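Local coordinates for protein GCN5-related N-acetyltransferase (Sphaerobacter thermophilus, PDB 3TT2) that probably works as a GCN5-related acyltransferase, moving an acyl group, most likely acetyl from acetyl-CoA, to a substrate not yet identified, at residues 74-85 with 104-115. Residues are numbered along the deposited sequence; the frame is centred on the assembly and turned at random.
Sequences YADVLNRRYVQL and LVQWGEEWIQDR
Trp111 lays its indole between strand 74-80 and helix 104-115, one face of the ring system covered by Val77, whose CG2 sits 4.1 Å from the centroid of the five-membered ring in a CH-pi contact, 19° off the normal. In this GNAT-type alpha/beta fold the helix belongs to the beta-alpha-beta unit of strands 84-91 and 125-132, and here it packs on the sheet at a shallow angle, its axis 25° from that of strand 74-80. With CG anti to the backbone N (chi1 -171°), the indole of Trp111 reaches from the helix to the hairpin: Leu85 CD1 meets its six-membered ring at CZ3, and Asn79 CB approaches CH2 at 3.8 Å. The indole nitrogen, Trp111 NE1, donates to the carbonyl oxygen of Gln59. Cut back to an alanine, this position is likely to leave Val77 CG2 and Leu85 CD1 without their aromatic neighbour and the Gln59 carbonyl without its indole donor. One turn earlier Trp107 bears on the strand through the far end of its six-membered ring, CZ3 lying 3.7 Å from Val77 CG1; the two methyls of Val77 thus divide between the tryptophans. Leu85 CD2 comes against the helix backbone at Gly108 O, and the same methyl also meets Ile112 CB at 4.2 Å. Toward the start of strand 74-80, Ala75 and Leu104 continue the apolar seam. At the hairpin end, Asn79 OD1 accepts from Tyr82 N in an Asx motif (2.9 Å), while Tyr82 touches Ile112 and Arg115. The guanidinium of Arg115 lies over the indole face opposite Val77, and its NH1 donates in its own plane to Trp111 O at 2.8 Å, tilted out of the carbonyl plane.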
# COMPACT_ATOMS: atom_id res chain seq x y z
N TYR A 74 3.68 -0.92 18.76
CA TYR A 74 3.19 0.29 18.12
C TYR A 74 2.20 -0.03 17.02
O TYR A 74 2.37 -1.01 16.29
CB TYR A 74 4.36 1.09 17.55
CG TYR A 74 4.00 2.11 16.50
CD1 TYR A 74 4.03 1.77 15.15
CD2 TYR A 74 3.66 3.42 16.84
CE1 TYR A 74 3.72 2.71 14.18
CE2 TYR A 74 3.36 4.37 15.87
CZ TYR A 74 3.38 4.01 14.54
OH TYR A 74 3.09 4.94 13.56
N ALA A 75 1.19 0.82 16.87
CA ALA A 75 0.27 0.74 15.74
C ALA A 75 -0.20 2.12 15.25
O ALA A 75 -0.29 3.08 16.02
CB ALA A 75 -0.91 -0.13 16.08
N ASP A 76 -0.45 2.21 13.95
CA ASP A 76 -1.09 3.40 13.36
C ASP A 76 -2.26 2.98 12.45
O ASP A 76 -2.33 1.83 12.05
CB ASP A 76 -0.06 4.28 12.63
CG ASP A 76 0.57 3.60 11.39
OD1 ASP A 76 -0.00 2.63 10.84
OD2 ASP A 76 1.65 4.07 10.95
N VAL A 77 -3.17 3.90 12.14
CA VAL A 77 -4.37 3.54 11.38
C VAL A 77 -4.53 4.36 10.12
O VAL A 77 -4.25 5.56 10.12
CB VAL A 77 -5.68 3.70 12.19
CG1 VAL A 77 -5.75 2.72 13.35
CG2 VAL A 77 -5.84 5.12 12.69
N LEU A 78 -4.98 3.71 9.05
CA LEU A 78 -5.52 4.43 7.90
C LEU A 78 -7.05 4.36 7.91
O LEU A 78 -7.63 3.30 8.15
CB LEU A 78 -4.97 3.87 6.60
CG LEU A 78 -3.60 4.45 6.29
CD1 LEU A 78 -2.92 3.71 5.14
CD2 LEU A 78 -3.79 5.91 5.96
N ASN A 79 -7.71 5.50 7.68
CA ASN A 79 -9.16 5.58 7.78
C ASN A 79 -9.79 5.98 6.46
O ASN A 79 -9.49 7.03 5.92
CB ASN A 79 -9.53 6.60 8.86
CG ASN A 79 -10.96 7.07 8.75
OD1 ASN A 79 -11.85 6.30 8.42
ND2 ASN A 79 -11.19 8.35 9.02
N ARG A 80 -10.67 5.13 5.94
CA ARG A 80 -11.43 5.48 4.73
C ARG A 80 -12.90 5.72 5.05
O ARG A 80 -13.63 4.77 5.33
CB ARG A 80 -11.31 4.35 3.69
CG ARG A 80 -12.18 4.53 2.45
CD ARG A 80 -12.12 3.32 1.50
NE ARG A 80 -10.75 3.02 1.07
CZ ARG A 80 -10.39 1.91 0.43
NH1 ARG A 80 -9.11 1.73 0.08
NH2 ARG A 80 -11.29 0.98 0.14
N ARG A 81 -13.31 6.99 5.03
CA ARG A 81 -14.72 7.42 5.16
C ARG A 81 -15.39 6.86 6.41
O ARG A 81 -16.61 6.81 6.48
CB ARG A 81 -15.56 6.97 3.95
CG ARG A 81 -15.30 7.68 2.63
CD ARG A 81 -14.98 6.65 1.56
NE ARG A 81 -15.63 6.92 0.28
CZ ARG A 81 -15.83 6.00 -0.67
NH1 ARG A 81 -15.45 4.74 -0.46
NH2 ARG A 81 -16.42 6.32 -1.81
N TYR A 82 -14.59 6.45 7.37
CA TYR A 82 -15.02 5.78 8.60
C TYR A 82 -15.82 4.50 8.33
O TYR A 82 -16.55 4.04 9.22
CB TYR A 82 -15.88 6.73 9.44
CG TYR A 82 -15.18 8.03 9.79
CD1 TYR A 82 -14.25 8.07 10.80
CD2 TYR A 82 -15.46 9.20 9.10
CE1 TYR A 82 -13.61 9.24 11.13
CE2 TYR A 82 -14.82 10.38 9.43
CZ TYR A 82 -13.90 10.40 10.45
OH TYR A 82 -13.25 11.58 10.79
N VAL A 83 -15.75 3.94 7.13
CA VAL A 83 -16.32 2.61 6.93
C VAL A 83 -15.33 1.45 6.87
O VAL A 83 -15.72 0.27 6.96
CB VAL A 83 -17.19 2.57 5.65
CG1 VAL A 83 -18.38 3.49 5.80
CG2 VAL A 83 -16.34 2.90 4.41
N GLN A 84 -14.06 1.78 6.67
CA GLN A 84 -13.03 0.77 6.62
C GLN A 84 -11.77 1.26 7.27
O GLN A 84 -11.13 2.18 6.77
CB GLN A 84 -12.74 0.40 5.19
CG GLN A 84 -11.67 -0.65 5.03
CD GLN A 84 -11.76 -1.31 3.68
OE1 GLN A 84 -10.97 -1.03 2.78
NE2 GLN A 84 -12.76 -2.18 3.52
N LEU A 85 -11.36 0.58 8.33
CA LEU A 85 -10.19 1.01 9.04
C LEU A 85 -9.08 0.02 8.80
O LEU A 85 -9.24 -1.17 9.06
CB LEU A 85 -10.48 1.11 10.53
CG LEU A 85 -9.32 1.79 11.23
CD1 LEU A 85 -9.31 3.29 10.88
CD2 LEU A 85 -9.36 1.54 12.74
N LEU A 104 -3.34 -4.16 21.00
CA LEU A 104 -3.33 -3.33 19.79
C LEU A 104 -4.54 -3.57 18.92
O LEU A 104 -5.12 -2.64 18.36
CB LEU A 104 -2.09 -3.62 18.94
CG LEU A 104 -0.73 -3.27 19.52
CD1 LEU A 104 0.33 -3.49 18.47
CD2 LEU A 104 -0.74 -1.84 20.00
N VAL A 105 -4.92 -4.84 18.79
CA VAL A 105 -6.03 -5.21 17.95
C VAL A 105 -7.29 -4.50 18.42
O VAL A 105 -7.94 -3.82 17.62
CB VAL A 105 -6.24 -6.72 17.94
CG1 VAL A 105 -7.58 -7.06 17.32
CG2 VAL A 105 -5.11 -7.38 17.18
N GLN A 106 -7.62 -4.63 19.70
CA GLN A 106 -8.82 -4.00 20.24
C GLN A 106 -8.72 -2.48 20.20
O GLN A 106 -9.71 -1.81 19.95
CB GLN A 106 -9.16 -4.54 21.65
CG GLN A 106 -10.37 -3.85 22.31
CD GLN A 106 -11.64 -4.72 22.39
OE1 GLN A 106 -11.87 -5.59 21.54
NE2 GLN A 106 -12.45 -4.48 23.42
N TRP A 107 -7.53 -1.94 20.42
CA TRP A 107 -7.29 -0.50 20.28
C TRP A 107 -7.80 0.04 18.95
O TRP A 107 -8.46 1.08 18.87
CB TRP A 107 -5.80 -0.18 20.40
CG TRP A 107 -5.48 1.28 20.15
CD1 TRP A 107 -5.62 2.30 21.03
CD2 TRP A 107 -5.00 1.87 18.92
NE1 TRP A 107 -5.24 3.49 20.45
CE2 TRP A 107 -4.86 3.25 19.15
CE3 TRP A 107 -4.67 1.35 17.66
CZ2 TRP A 107 -4.41 4.14 18.18
CZ3 TRP A 107 -4.21 2.23 16.69
CH2 TRP A 107 -4.09 3.61 16.95
N GLY A 108 -7.48 -0.68 17.88
CA GLY A 108 -7.90 -0.30 16.56
C GLY A 108 -9.39 -0.48 16.37
O GLY A 108 -10.04 0.33 15.73
N GLU A 109 -9.92 -1.56 16.94
CA GLU A 109 -11.36 -1.80 16.91
C GLU A 109 -12.10 -0.71 17.66
O GLU A 109 -13.10 -0.19 17.19
CB GLU A 109 -11.71 -3.16 17.52
CG GLU A 109 -11.21 -4.35 16.72
CD GLU A 109 -11.80 -5.66 17.20
OE1 GLU A 109 -12.48 -5.66 18.24
OE2 GLU A 109 -11.60 -6.69 16.53
N GLU A 110 -11.59 -0.35 18.83
CA GLU A 110 -12.23 0.70 19.60
C GLU A 110 -12.03 2.03 18.89
O GLU A 110 -12.82 2.94 19.08
CB GLU A 110 -11.69 0.74 21.04
CG GLU A 110 -10.39 1.52 21.20
CD GLU A 110 -10.26 2.20 22.57
OE1 GLU A 110 -11.17 2.03 23.41
OE2 GLU A 110 -9.24 2.90 22.79
N TRP A 111 -11.00 2.14 18.06
CA TRP A 111 -10.75 3.39 17.36
C TRP A 111 -11.93 3.73 16.47
O TRP A 111 -12.50 4.81 16.58
CB TRP A 111 -9.47 3.34 16.53
CG TRP A 111 -9.06 4.69 15.97
CD1 TRP A 111 -8.17 5.56 16.51
CD2 TRP A 111 -9.54 5.32 14.76
NE1 TRP A 111 -8.05 6.68 15.73
CE2 TRP A 111 -8.88 6.56 14.65
CE3 TRP A 111 -10.46 4.95 13.77
CZ2 TRP A 111 -9.12 7.44 13.60
CZ3 TRP A 111 -10.69 5.83 12.71
CH2 TRP A 111 -10.03 7.05 12.64
N ILE A 112 -12.29 2.80 15.59
CA ILE A 112 -13.41 3.01 14.67
C ILE A 112 -14.77 3.05 15.38
O ILE A 112 -15.64 3.81 15.00
CB ILE A 112 -13.46 1.99 13.51
CG1 ILE A 112 -14.51 2.43 12.49
CG2 ILE A 112 -13.81 0.60 14.02
CD1 ILE A 112 -14.35 3.87 12.04
N GLN A 113 -14.95 2.24 16.42
CA GLN A 113 -16.19 2.23 17.16
C GLN A 113 -16.52 3.58 17.80
O GLN A 113 -17.69 3.98 17.85
CB GLN A 113 -16.11 1.16 18.23
CG GLN A 113 -16.20 -0.24 17.68
CD GLN A 113 -16.03 -1.27 18.76
OE1 GLN A 113 -15.30 -1.05 19.73
NE2 GLN A 113 -16.73 -2.40 18.62
N ASP A 114 -15.50 4.26 18.27
CA ASP A 114 -15.66 5.56 18.92
C ASP A 114 -15.99 6.66 17.93
O ASP A 114 -16.52 7.70 18.32
CB ASP A 114 -14.36 5.96 19.64
CG ASP A 114 -14.09 5.13 20.87
OD1 ASP A 114 -14.95 4.30 21.19
OD2 ASP A 114 -13.04 5.31 21.53
N ARG A 115 -15.55 6.47 16.69
CA ARG A 115 -15.80 7.40 15.59
C ARG A 115 -16.95 7.01 14.62
O ARG A 115 -17.23 7.71 13.64
CB ARG A 115 -14.48 7.68 14.86
CG ARG A 115 -13.49 8.43 15.75
CD ARG A 115 -12.11 8.51 15.14
NE ARG A 115 -11.11 9.02 16.08
CZ ARG A 115 -10.61 8.33 17.10
NH1 ARG A 115 -11.02 7.10 17.35
NH2 ARG A 115 -9.71 8.88 17.89